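Local coordinates for hypoxanthine-guanine phosphoribosyltransferase (Thermus thermophilus, PDB 3ACD), which probably makes IMP and GMP in purine salvage by transferring phosphoribose from 5-phospho-alpha-D-ribose 1-diphosphate to hypoxanthine or guanine, with magnesium as cofactor, at residues A[12-17]-A[171-176]; A[35-40]-A[95-100]; A[39-44]-A[61-66]; A[66-71]-A[87-92]. All blocks are in the same frame, centred on the assembly; numbering follows the deposited sequence.

Overall arrangement
Contacts 2, 3 and 4 lie toward one edge of the parallel sheet of the phosphoribosyltransferase fold, while contact 1 stands apart, its centre about 26 Å from that of contact 3. Contact 3 is the buried one, pairing strands 40-45 and 64-70 with a histidine among hydroxyl and carboxylate. Contact 2 shares P39 and H40 with it and leads outward to charged side chains and bridging waters. Contact 4 shares D66 and water 5 with contact 3, but fastens an irregular segment, partly by an aspartate gripping backbone N-H groups. Contact 1, partly buried, ties the two terminal regions together with one beta bridge and side-chain hydroxyls.

Contact 1. Residues A[12-17]-A[171-176]; sequences VQISAE and PFITSI
I14 and I173 form an antiparallel hydrogen-bonded pair, the single beta bridge between segments 12-17 and 171-176; as in related type I phosphoribosyltransferases, these terminal regions probably belong to the hood beside the purine site. I14 N donates to I173 O at 2.8 Å and nearly straight (176°), and I173 N returns a bond to I14 O. Their side chains run alongside each other, CB of I14 3.9 Å from CB of I173, as suits branched aliphatic residues that both also pack on I19 and L132. Next to this pair T174 OG1 donates to Q13 OE1 at 2.8 Å and accepts from G8 N. A valine in place of T174 would probably leave G8 N without this acceptor and the Q13 amide oxygen short of one donor. The amide is steadied from its other end by a bond from Q13 NE2 to G10 O. S175 holds OG between its backbone N and carbonyl carbon (chi1 59°), from where OG donates to V12 O at 2.8 Å, in the carbonyl plane and on a lone pair. Further out, V12 and S175 pack on V156, a residue of the IMP site. At the far end CB of A16 sits 3.3 Å from P171 O, while S15 caps the helix start through A18 N. Water 1 donates to both Q13 OE1 (2.8 Å) and I173 O (3.0 Å), linking the exposed amide to the bridge.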
loop_
_atom_site.group_PDB
_atom_site.type_symbol
_atom_site.label_atom_id
_atom_site.label_comp_id
_atom_site.label_asym_id
_atom_site.label_seq_id
_atom_site.Cartn_x
_atom_site.Cartn_y
_atom_site.Cartn_z
ATOM N N VAL A 12 -20.049 11.906 -6.872
ATOM C CA VAL A 12 -18.955 12.077 -5.918
ATOM C C VAL A 12 -17.614 12.302 -6.610
ATOM O O VAL A 12 -17.194 11.507 -7.452
ATOM C CB VAL A 12 -18.843 10.848 -4.990
ATOM C CG1 VAL A 12 -17.671 11.017 -4.027
ATOM C CG2 VAL A 12 -20.144 10.676 -4.217
ATOM N N GLN A 13 -16.951 13.395 -6.245
ATOM C CA GLN A 13 -15.659 13.757 -6.810
ATOM C C GLN A 13 -14.809 14.386 -5.705
ATOM O O GLN A 13 -15.205 15.391 -5.109
ATOM C CB GLN A 13 -15.841 14.777 -7.943
ATOM C CG GLN A 13 -16.840 14.387 -9.036
ATOM C CD GLN A 13 -16.371 13.228 -9.900
ATOM O OE1 GLN A 13 -15.171 13.003 -10.062
ATOM N NE2 GLN A 13 -17.322 12.500 -10.478
ATOM N N ILE A 14 -13.649 13.797 -5.424
ATOM C CA ILE A 14 -12.765 14.327 -4.389
ATOM C C ILE A 14 -11.345 14.376 -4.947
ATOM O O ILE A 14 -10.765 13.341 -5.284
ATOM C CB ILE A 14 -12.792 13.446 -3.117
ATOM C CG1 ILE A 14 -14.240 13.120 -2.739
ATOM C CG2 ILE A 14 -12.130 14.182 -1.966
ATOM C CD1 ILE A 14 -14.377 12.230 -1.510
ATOM N N SER A 15 -10.789 15.581 -5.037
ATOM C CA SER A 15 -9.456 15.770 -5.599
ATOM C C SER A 15 -8.316 15.195 -4.773
ATOM O O SER A 15 -8.444 14.980 -3.568
ATOM C CB SER A 15 -9.181 17.257 -5.825
ATOM O OG SER A 15 -9.004 17.936 -4.594
ATOM N N ALA A 16 -7.188 14.968 -5.437
ATOM C CA ALA A 16 -6.007 14.441 -4.770
ATOM C C ALA A 16 -5.584 15.414 -3.679
ATOM O O ALA A 16 -5.117 15.006 -2.620
ATOM C CB ALA A 16 -4.875 14.255 -5.776
ATOM N N GLU A 17 -5.754 16.707 -3.946
ATOM C CA GLU A 17 -5.388 17.738 -2.982
ATOM C C GLU A 17 -6.273 17.687 -1.743
ATOM O O GLU A 17 -5.782 17.797 -0.616
ATOM C CB GLU A 17 -5.491 19.124 -3.625
ATOM C CG GLU A 17 -4.571 19.325 -4.814
ATOM C CD GLU A 17 -4.724 20.696 -5.443
ATOM O OE1 GLU A 17 -5.834 21.010 -5.924
ATOM O OE2 GLU A 17 -3.735 21.460 -5.454
ATOM N N PRO A 171 -5.269 9.123 -8.851
ATOM C CA PRO A 171 -4.847 9.830 -7.637
ATOM C C PRO A 171 -5.980 10.519 -6.878
ATOM O O PRO A 171 -5.777 11.049 -5.782
ATOM C CB PRO A 171 -3.803 10.815 -8.161
ATOM C CG PRO A 171 -4.314 11.136 -9.531
ATOM C CD PRO A 171 -4.743 9.784 -10.059
ATOM N N PHE A 172 -7.173 10.495 -7.458
ATOM C CA PHE A 172 -8.334 11.124 -6.842
ATOM C C PHE A 172 -9.495 10.146 -6.717
ATOM O O PHE A 172 -9.452 9.036 -7.248
ATOM C CB PHE A 172 -8.764 12.335 -7.679
ATOM C CG PHE A 172 -8.926 12.029 -9.144
ATOM C CD1 PHE A 172 -10.019 11.295 -9.604
ATOM C CD2 PHE A 172 -7.962 12.437 -10.062
ATOM C CE1 PHE A 172 -10.146 10.970 -10.956
ATOM C CE2 PHE A 172 -8.078 12.117 -11.417
ATOM C CZ PHE A 172 -9.172 11.380 -11.864
ATOM N N ILE A 173 -10.528 10.564 -5.994
ATOM C CA ILE A 173 -11.715 9.744 -5.825
ATOM C C ILE A 173 -12.761 10.272 -6.798
ATOM O O ILE A 173 -13.005 11.478 -6.861
ATOM C CB ILE A 173 -12.281 9.838 -4.376
ATOM C CG1 ILE A 173 -11.476 8.933 -3.437
ATOM C CG2 ILE A 173 -13.758 9.447 -4.357
ATOM C CD1 ILE A 173 -11.624 7.449 -3.732
ATOM N N THR A 174 -13.359 9.372 -7.569
ATOM C CA THR A 174 -14.394 9.756 -8.518
ATOM C C THR A 174 -15.517 8.725 -8.449
ATOM O O THR A 174 -15.497 7.839 -7.592
ATOM C CB THR A 174 -13.830 9.872 -9.957
ATOM O OG1 THR A 174 -14.859 10.331 -10.844
ATOM C CG2 THR A 174 -13.302 8.544 -10.441
ATOM N N SER A 175 -16.496 8.831 -9.338
ATOM C CA SER A 175 -17.618 7.904 -9.314
ATOM C C SER A 175 -18.340 7.838 -10.649
ATOM O O SER A 175 -18.073 8.628 -11.552
ATOM C CB SER A 175 -18.617 8.334 -8.236
ATOM O OG SER A 175 -19.083 9.656 -8.489
ATOM N N ILE A 176 -19.262 6.886 -10.754
ATOM C CA ILE A 176 -20.061 6.711 -11.961
ATOM C C ILE A 176 -21.506 7.009 -11.594
ATOM O O ILE A 176 -21.836 7.165 -10.417
ATOM C CB ILE A 176 -19.992 5.263 -12.493
ATOM C CG1 ILE A 176 -20.472 4.294 -11.409
ATOM C CG2 ILE A 176 -18.576 4.934 -12.935
ATOM C CD1 ILE A 176 -20.513 2.841 -11.843
HETATM O O HOH W 1 -12.606 13.434 -9.158
#

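Contact 2. Residues A[35-40]-A[95-100]; sequences QGKTPH and GRDVIV
R96 NH2 donates to T38 O at 3.0 Å along a straight line, the oxygen lying in the guanidinium plane although the nitrogen stands above the plane of the T38 carbonyl. The same NH2 also reaches T64 OG1, so one end of the guanidinium carries two bonds. An arginine suits the place because its long chain, bent at chi2 (-61°) and chi3 (-60°), turns the guanidinium back toward T38 O while its N-H groups point at several acceptors in different directions. The group also packs: CB of H40 lies over one guanidinium face, 3.6 Å from R96 NH2, with the imidazole and guanidinium planes 49° apart. Replacing R96 with a methionine would probably leave T38 O and T64 OG1 each short of a donor and remove the flat group packed on H40 CB.

The backbones pair in parallel register: H40 N donates to D97 O (3.0 Å) and I99 N to H40 O (2.9 Å), placing H40 opposite V98 on neighbouring strands of the parallel sheet of the phosphoribosyltransferase fold. Charge pairing is looser: K37 NZ meets D97 OD2 at 3.5 Å, while D97 OD1 is fixed by S125 OG. Waters bridge the rest. Water 3 gives a hydrogen bond to T38 O and accepts from R96 NE and D97 N; water 4 joins T38 N to D97 OD2.

The apolar part is small, P39 CB touching I99 CD1 at 3.9 Å. The loop after helix 16-33 is thus led into strand 40-45 beside strand 97-102, whose I99 packs on A129 of strand 125-130.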
loop_
_atom_site.group_PDB
_atom_site.type_symbol
_atom_site.label_atom_id
_atom_site.label_comp_id
_atom_site.label_asym_id
_atom_site.label_seq_id
_atom_site.Cartn_x
_atom_site.Cartn_y
_atom_site.Cartn_z
ATOM N N GLN A 35 -0.582 9.508 21.622
ATOM C CA GLN A 35 0.691 9.945 22.178
ATOM C C GLN A 35 1.095 8.973 23.285
ATOM O O GLN A 35 0.262 8.564 24.097
ATOM C CB GLN A 35 0.567 11.366 22.736
ATOM C CG GLN A 35 -0.514 11.534 23.792
ATOM C CD GLN A 35 -0.683 12.978 24.231
ATOM O OE1 GLN A 35 0.253 13.600 24.737
ATOM N NE2 GLN A 35 -1.882 13.519 24.037
ATOM N N GLY A 36 2.368 8.591 23.295
ATOM C CA GLY A 36 2.867 7.675 24.306
ATOM C C GLY A 36 2.512 6.221 24.054
ATOM O O GLY A 36 2.845 5.350 24.856
ATOM N N LYS A 37 1.840 5.957 22.936
ATOM C CA LYS A 37 1.434 4.600 22.591
ATOM C C LYS A 37 2.145 4.138 21.323
ATOM O O LYS A 37 2.795 4.928 20.646
ATOM C CB LYS A 37 -0.081 4.551 22.375
ATOM C CG LYS A 37 -0.881 5.268 23.451
ATOM C CD LYS A 37 -0.739 4.593 24.803
ATOM C CE LYS A 37 -1.623 3.365 24.894
ATOM N NZ LYS A 37 -3.061 3.748 24.830
ATOM N N THR A 38 2.029 2.848 21.020
ATOM C CA THR A 38 2.639 2.275 19.824
ATOM C C THR A 38 1.532 1.484 19.140
ATOM O O THR A 38 1.382 0.280 19.351
ATOM C CB THR A 38 3.810 1.329 20.175
ATOM O OG1 THR A 38 3.312 0.175 20.862
ATOM C CG2 THR A 38 4.811 2.038 21.064
ATOM N N PRO A 39 0.731 2.163 18.311
ATOM C CA PRO A 39 -0.366 1.491 17.620
ATOM C C PRO A 39 0.065 0.471 16.581
ATOM O O PRO A 39 1.203 0.474 16.104
ATOM C CB PRO A 39 -1.143 2.653 17.011
ATOM C CG PRO A 39 -0.067 3.619 16.682
ATOM C CD PRO A 39 0.817 3.579 17.909
ATOM N N HIS A 40 -0.868 -0.411 16.259
ATOM C CA HIS A 40 -0.668 -1.448 15.264
ATOM C C HIS A 40 -1.761 -1.213 14.233
ATOM O O HIS A 40 -2.939 -1.430 14.514
ATOM C CB HIS A 40 -0.835 -2.827 15.904
ATOM C CG HIS A 40 -0.661 -3.962 14.944
ATOM N ND1 HIS A 40 0.498 -4.155 14.223
ATOM C CD2 HIS A 40 -1.495 -4.969 14.594
ATOM C CE1 HIS A 40 0.370 -5.232 13.470
ATOM N NE2 HIS A 40 -0.831 -5.744 13.676
ATOM N N GLY A 95 -3.348 -7.507 23.316
ATOM C CA GLY A 95 -2.708 -6.478 24.113
ATOM C C GLY A 95 -2.220 -5.269 23.334
ATOM O O GLY A 95 -1.596 -4.384 23.911
ATOM N N ARG A 96 -2.491 -5.221 22.031
ATOM C CA ARG A 96 -2.061 -4.084 21.216
ATOM C C ARG A 96 -3.203 -3.091 21.025
ATOM O O ARG A 96 -4.380 -3.453 21.109
ATOM C CB ARG A 96 -1.596 -4.534 19.815
ATOM C CG ARG A 96 -0.333 -5.403 19.745
ATOM C CD ARG A 96 0.900 -4.698 20.302
ATOM N NE ARG A 96 1.237 -3.458 19.600
ATOM C CZ ARG A 96 1.823 -3.391 18.407
ATOM N NH1 ARG A 96 2.149 -4.501 17.749
ATOM N NH2 ARG A 96 2.093 -2.206 17.872
ATOM N N ASP A 97 -2.844 -1.834 20.781
ATOM C CA ASP A 97 -3.833 -0.799 20.508
ATOM C C ASP A 97 -3.919 -0.813 18.988
ATOM O O ASP A 97 -3.072 -0.254 18.293
ATOM C CB ASP A 97 -3.353 0.549 21.037
ATOM C CG ASP A 97 -3.334 0.591 22.550
ATOM O OD1 ASP A 97 -4.405 0.378 23.155
ATOM O OD2 ASP A 97 -2.259 0.821 23.133
ATOM N N VAL A 98 -4.944 -1.493 18.490
ATOM C CA VAL A 98 -5.155 -1.669 17.061
ATOM C C VAL A 98 -5.976 -0.593 16.361
ATOM O O VAL A 98 -6.943 -0.064 16.911
ATOM C CB VAL A 98 -5.839 -3.034 16.793
ATOM C CG1 VAL A 98 -6.034 -3.246 15.294
ATOM C CG2 VAL A 98 -5.002 -4.162 17.393
ATOM N N ILE A 99 -5.568 -0.269 15.138
ATOM C CA ILE A 99 -6.296 0.690 14.319
ATOM C C ILE A 99 -6.529 0.010 12.976
ATOM O O ILE A 99 -5.579 -0.306 12.262
ATOM C CB ILE A 99 -5.508 1.996 14.059
ATOM C CG1 ILE A 99 -5.213 2.725 15.375
ATOM C CG2 ILE A 99 -6.330 2.905 13.138
ATOM C CD1 ILE A 99 -4.373 3.986 15.193
ATOM N N VAL A 100 -7.793 -0.235 12.651
ATOM C CA VAL A 100 -8.152 -0.859 11.383
ATOM C C VAL A 100 -8.186 0.254 10.337
ATOM O O VAL A 100 -8.740 1.321 10.590
ATOM C CB VAL A 100 -9.550 -1.515 11.454
ATOM C CG1 VAL A 100 -9.920 -2.112 10.098
ATOM C CG2 VAL A 100 -9.568 -2.595 12.533
HETATM O O HOH W 2 -5.115 1.100 25.575
HETATM O O HOH W 3 0.103 -1.363 21.083
HETATM O O HOH W 4 0.234 0.994 22.605
#

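Contact 3. Residues A[39-44]-A[61-66]; sequences PHLICV and LPLTMD
H40 and T64 stand opposite each other in the parallel pairing of strands 40-45 and 64-70, the two strands of a beta-alpha-beta unit joined by helix 49-56. Their side chains cross at about a right angle, and the T64 hydroxyl comes in at the imidazole edge, near the ring plane, with OG1 2.6 Å from ND1; either atom could be the donor. With CG anti to the backbone N (chi1 179°), H40 carries its ring across to the neighbouring strand. Its far end leans on D66, NE2 lying 3.6 Å from CB, with ring and carboxylate planes 60° apart. On the other face, L41 CD1 touches L63 CD2 at 4.1 Å, and M65 packs with L41 on V56. Backbone bonds such as L41 N to T64 O (2.9 Å) set the register. T64 also packs on F166 of the second subunit. Water 5 lies 2.8 Å from H40 NE2 and donates to D66 OD2, which is held chiefly by R90 N and L91 N. Both nitrogens of the buried imidazole thus have polar partners, which fixes the ring's rotation; D66 would tend to favour, and R96 to disfavour, a second proton.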
loop_
_atom_site.group_PDB
_atom_site.type_symbol
_atom_site.label_atom_id
_atom_site.label_comp_id
_atom_site.label_asym_id
_atom_site.label_seq_id
_atom_site.Cartn_x
_atom_site.Cartn_y
_atom_site.Cartn_z
ATOM N N PRO A 39 0.731 2.163 18.311
ATOM C CA PRO A 39 -0.366 1.491 17.620
ATOM C C PRO A 39 0.065 0.471 16.581
ATOM O O PRO A 39 1.203 0.474 16.104
ATOM C CB PRO A 39 -1.143 2.653 17.011
ATOM C CG PRO A 39 -0.067 3.619 16.682
ATOM C CD PRO A 39 0.817 3.579 17.909
ATOM N N HIS A 40 -0.868 -0.411 16.259
ATOM C CA HIS A 40 -0.668 -1.448 15.264
ATOM C C HIS A 40 -1.761 -1.213 14.233
ATOM O O HIS A 40 -2.939 -1.430 14.514
ATOM C CB HIS A 40 -0.835 -2.827 15.904
ATOM C CG HIS A 40 -0.661 -3.962 14.944
ATOM N ND1 HIS A 40 0.498 -4.155 14.223
ATOM C CD2 HIS A 40 -1.495 -4.969 14.594
ATOM C CE1 HIS A 40 0.370 -5.232 13.470
ATOM N NE2 HIS A 40 -0.831 -5.744 13.676
ATOM N N LEU A 41 -1.375 -0.752 13.049
ATOM C CA LEU A 41 -2.347 -0.478 11.997
ATOM C C LEU A 41 -2.529 -1.661 11.055
ATOM O O LEU A 41 -1.567 -2.182 10.496
ATOM C CB LEU A 41 -1.933 0.760 11.194
ATOM C CG LEU A 41 -2.060 2.122 11.885
ATOM C CD1 LEU A 41 -1.132 2.187 13.086
ATOM C CD2 LEU A 41 -1.719 3.226 10.898
ATOM N N ILE A 42 -3.778 -2.084 10.889
ATOM C CA ILE A 42 -4.085 -3.204 10.012
ATOM C C ILE A 42 -4.800 -2.711 8.760
ATOM O O ILE A 42 -5.936 -2.239 8.823
ATOM C CB ILE A 42 -4.980 -4.230 10.726
ATOM C CG1 ILE A 42 -4.269 -4.737 11.985
ATOM C CG2 ILE A 42 -5.324 -5.376 9.774
ATOM C CD1 ILE A 42 -5.072 -5.746 12.782
ATOM N N CYS A 43 -4.114 -2.821 7.628
ATOM C CA CYS A 43 -4.658 -2.395 6.349
ATOM C C CYS A 43 -5.528 -3.480 5.725
ATOM O O CYS A 43 -5.084 -4.613 5.533
ATOM C CB CYS A 43 -3.518 -2.046 5.391
ATOM S SG CYS A 43 -4.060 -1.687 3.698
ATOM N N VAL A 44 -6.774 -3.132 5.417
ATOM C CA VAL A 44 -7.680 -4.082 4.790
ATOM C C VAL A 44 -7.482 -4.007 3.277
ATOM O O VAL A 44 -7.903 -3.050 2.625
ATOM C CB VAL A 44 -9.160 -3.777 5.138
ATOM C CG1 VAL A 44 -10.081 -4.755 4.414
ATOM C CG2 VAL A 44 -9.373 -3.889 6.644
ATOM N N LEU A 61 4.723 8.514 15.049
ATOM C CA LEU A 61 4.728 7.704 16.263
ATOM C C LEU A 61 5.340 6.354 15.919
ATOM O O LEU A 61 5.365 5.962 14.752
ATOM C CB LEU A 61 3.302 7.447 16.758
ATOM C CG LEU A 61 2.468 8.559 17.387
ATOM C CD1 LEU A 61 1.059 8.033 17.655
ATOM C CD2 LEU A 61 3.120 9.020 18.680
ATOM N N PRO A 62 5.862 5.632 16.924
ATOM C CA PRO A 62 6.439 4.320 16.620
ATOM C C PRO A 62 5.226 3.415 16.440
ATOM O O PRO A 62 4.317 3.418 17.271
ATOM C CB PRO A 62 7.230 3.994 17.880
ATOM C CG PRO A 62 6.395 4.626 18.958
ATOM C CD PRO A 62 6.035 5.968 18.349
ATOM N N LEU A 63 5.187 2.660 15.351
ATOM C CA LEU A 63 4.041 1.799 15.110
ATOM C C LEU A 63 4.394 0.621 14.225
ATOM O O LEU A 63 5.412 0.640 13.530
ATOM C CB LEU A 63 2.914 2.618 14.469
ATOM C CG LEU A 63 3.230 3.379 13.172
ATOM C CD1 LEU A 63 3.187 2.433 11.977
ATOM C CD2 LEU A 63 2.202 4.494 12.979
ATOM N N THR A 64 3.549 -0.404 14.266
ATOM C CA THR A 64 3.741 -1.598 13.455
ATOM C C THR A 64 2.545 -1.718 12.521
ATOM O O THR A 64 1.535 -1.029 12.699
ATOM C CB THR A 64 3.851 -2.874 14.324
ATOM O OG1 THR A 64 2.689 -3.000 15.150
ATOM C CG2 THR A 64 5.092 -2.807 15.203
ATOM N N MET A 65 2.653 -2.595 11.530
ATOM C CA MET A 65 1.581 -2.761 10.560
ATOM C C MET A 65 1.383 -4.211 10.158
ATOM O O MET A 65 2.261 -5.055 10.346
ATOM C CB MET A 65 1.897 -1.977 9.277
ATOM C CG MET A 65 2.321 -0.522 9.457
ATOM S SD MET A 65 2.824 0.175 7.847
ATOM C CE MET A 65 3.605 1.726 8.363
ATOM N N ASP A 66 0.217 -4.482 9.589
ATOM C CA ASP A 66 -0.099 -5.799 9.075
ATOM C C ASP A 66 -1.133 -5.590 7.972
ATOM O O ASP A 66 -1.724 -4.509 7.856
ATOM C CB ASP A 66 -0.650 -6.722 10.169
ATOM C CG ASP A 66 -0.327 -8.181 9.904
ATOM O OD1 ASP A 66 0.104 -8.493 8.773
ATOM O OD2 ASP A 66 -0.501 -9.017 10.816
HETATM O O HOH W 5 -1.669 -8.301 13.008
#

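Contact 4. Residues A[66-71]-A[87-92]; sequences DFIAIS and KDLRLP
K87 and A69 face each other on nearly antiparallel segments, but the pairing is loose. K87 N donates to A69 O at 3.2 Å with a bent geometry, and the return bond from A69 N to K87 O is weak at 3.4 Å. Beyond it the segment 87-92 leaves strand geometry, and a side chain takes over the work of the backbone.

That side chain is D66, whose CG, anti to the backbone N (chi1 -151°), carries the carboxylate to R90 and L91. Its OD2 accepts R90 N at 2.7 Å on the syn lone pair, and L91 N at 3.0 Å from above the carboxylate plane (40° out of it). A third donor, water 5, links the same oxygen to L91 O. The other oxygen, OD1, accepts F67 N at 2.9 Å from the anti side, tilted out of the carboxylate plane. An aspartate fits because its short carboxylate can collect the two successive N-H groups of R90 and L91, and these bonds fix its rotation. Next door, I68 and L89 run alongside each other, CG2 of I68 a tight 3.4 Å from CD1 of L89. The small side chain of A69 lets CB of K87 come just as near, while the poorly ordered lysine turns back so that NZ donates to D88 O.

Segment 87-92 follows an unmodelled part of the chain, consistent with the flexible loop of this family. Strand 64-70 is outermost within this chain in the parallel sheet of the phosphoribosyltransferase fold, beside strand 40-45; I68 and L89 rest on L114 and Y117 of helix 109-119, while F67 packs edge-to-face with F49 of the second subunit.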
loop_
_atom_site.group_PDB
_atom_site.type_symbol
_atom_site.label_atom_id
_atom_site.label_comp_id
_atom_site.label_asym_id
_atom_site.label_seq_id
_atom_site.Cartn_x
_atom_site.Cartn_y
_atom_site.Cartn_z
ATOM N N ASP A 66 0.217 -4.482 9.589
ATOM C CA ASP A 66 -0.099 -5.799 9.075
ATOM C C ASP A 66 -1.133 -5.590 7.972
ATOM O O ASP A 66 -1.724 -4.509 7.856
ATOM C CB ASP A 66 -0.650 -6.722 10.169
ATOM C CG ASP A 66 -0.327 -8.181 9.904
ATOM O OD1 ASP A 66 0.104 -8.493 8.773
ATOM O OD2 ASP A 66 -0.501 -9.017 10.816
ATOM N N PHE A 67 -1.332 -6.618 7.158
ATOM C CA PHE A 67 -2.274 -6.554 6.051
ATOM C C PHE A 67 -3.174 -7.780 6.074
ATOM O O PHE A 67 -2.716 -8.890 6.346
ATOM C CB PHE A 67 -1.509 -6.497 4.726
ATOM C CG PHE A 67 -0.684 -5.255 4.560
ATOM C CD1 PHE A 67 -1.182 -4.162 3.858
ATOM C CD2 PHE A 67 0.574 -5.158 5.144
ATOM C CE1 PHE A 67 -0.441 -2.989 3.739
ATOM C CE2 PHE A 67 1.325 -3.987 5.032
ATOM C CZ PHE A 67 0.816 -2.902 4.330
ATOM N N ILE A 68 -4.455 -7.572 5.798
ATOM C CA ILE A 68 -5.414 -8.668 5.775
ATOM C C ILE A 68 -6.368 -8.500 4.599
ATOM O O ILE A 68 -6.631 -7.384 4.159
ATOM C CB ILE A 68 -6.245 -8.713 7.070
ATOM C CG1 ILE A 68 -7.002 -7.394 7.241
ATOM C CG2 ILE A 68 -5.341 -8.980 8.258
ATOM C CD1 ILE A 68 -7.898 -7.352 8.452
ATOM N N ALA A 69 -6.878 -9.613 4.090
ATOM C CA ALA A 69 -7.822 -9.578 2.980
ATOM C C ALA A 69 -9.133 -10.177 3.469
ATOM O O ALA A 69 -9.148 -11.262 4.047
ATOM C CB ALA A 69 -7.281 -10.372 1.800
ATOM N N ILE A 70 -10.229 -9.460 3.244
ATOM C CA ILE A 70 -11.546 -9.913 3.671
ATOM C C ILE A 70 -12.558 -9.718 2.541
ATOM O O ILE A 70 -12.333 -8.922 1.629
ATOM C CB ILE A 70 -12.012 -9.125 4.919
ATOM C CG1 ILE A 70 -13.355 -9.660 5.417
ATOM C CG2 ILE A 70 -12.111 -7.645 4.589
ATOM C CD1 ILE A 70 -13.291 -11.076 5.940
ATOM N N SER A 71 -13.666 -10.452 2.601
ATOM C CA SER A 71 -14.704 -10.350 1.582
ATOM C C SER A 71 -16.062 -10.782 2.127
ATOM O O SER A 71 -16.148 -11.667 2.979
ATOM C CB SER A 71 -14.337 -11.211 0.371
ATOM O OG SER A 71 -13.105 -10.797 -0.190
ATOM N N LYS A 87 -6.773 -13.434 3.643
ATOM C CA LYS A 87 -5.408 -13.212 4.113
ATOM C C LYS A 87 -5.428 -13.037 5.628
ATOM O O LYS A 87 -6.099 -12.145 6.146
ATOM C CB LYS A 87 -4.816 -11.963 3.454
ATOM C CG LYS A 87 -3.373 -11.667 3.840
ATOM C CD LYS A 87 -2.431 -12.764 3.368
ATOM C CE LYS A 87 -0.983 -12.438 3.702
ATOM N NZ LYS A 87 -0.759 -12.316 5.169
ATOM N N ASP A 88 -4.689 -13.890 6.330
ATOM C CA ASP A 88 -4.637 -13.837 7.788
ATOM C C ASP A 88 -3.582 -12.878 8.328
ATOM O O ASP A 88 -2.694 -12.432 7.601
ATOM C CB ASP A 88 -4.380 -15.235 8.354
ATOM C CG ASP A 88 -5.489 -16.209 8.025
ATOM O OD1 ASP A 88 -5.753 -16.428 6.825
ATOM O OD2 ASP A 88 -6.097 -16.757 8.969
ATOM N N LEU A 89 -3.697 -12.579 9.618
ATOM C CA LEU A 89 -2.773 -11.688 10.309
ATOM C C LEU A 89 -1.468 -12.429 10.586
ATOM O O LEU A 89 -1.473 -13.640 10.803
ATOM C CB LEU A 89 -3.382 -11.223 11.638
ATOM C CG LEU A 89 -4.643 -10.349 11.635
ATOM C CD1 LEU A 89 -5.781 -11.044 10.904
ATOM C CD2 LEU A 89 -5.048 -10.057 13.070
ATOM N N ARG A 90 -0.357 -11.698 10.582
ATOM C CA ARG A 90 0.952 -12.290 10.835
ATOM C C ARG A 90 1.531 -11.858 12.179
ATOM O O ARG A 90 2.269 -12.612 12.813
ATOM C CB ARG A 90 1.926 -11.917 9.714
ATOM C CG ARG A 90 1.612 -12.567 8.379
ATOM C CD ARG A 90 2.533 -12.053 7.284
ATOM N NE ARG A 90 3.943 -12.250 7.612
ATOM C CZ ARG A 90 4.952 -11.887 6.826
ATOM N NH1 ARG A 90 4.714 -11.304 5.658
ATOM N NH2 ARG A 90 6.204 -12.106 7.208
ATOM N N LEU A 91 1.201 -10.644 12.606
ATOM C CA LEU A 91 1.690 -10.116 13.874
ATOM C C LEU A 91 0.619 -10.233 14.953
ATOM O O LEU A 91 -0.573 -10.174 14.667
ATOM C CB LEU A 91 2.111 -8.651 13.718
ATOM C CG LEU A 91 3.432 -8.373 12.987
ATOM C CD1 LEU A 91 3.382 -8.915 11.568
ATOM C CD2 LEU A 91 3.691 -6.878 12.975
ATOM N N PRO A 92 1.036 -10.414 16.215
ATOM C CA PRO A 92 0.088 -10.541 17.326
ATOM C C PRO A 92 -0.691 -9.253 17.561
ATOM O O PRO A 92 -0.150 -8.160 17.396
ATOM C CB PRO A 92 0.990 -10.874 18.517
ATOM C CG PRO A 92 2.189 -11.526 17.884
ATOM C CD PRO A 92 2.415 -10.658 16.671
HETATM O O HOH W 5 -1.669 -8.301 13.008
#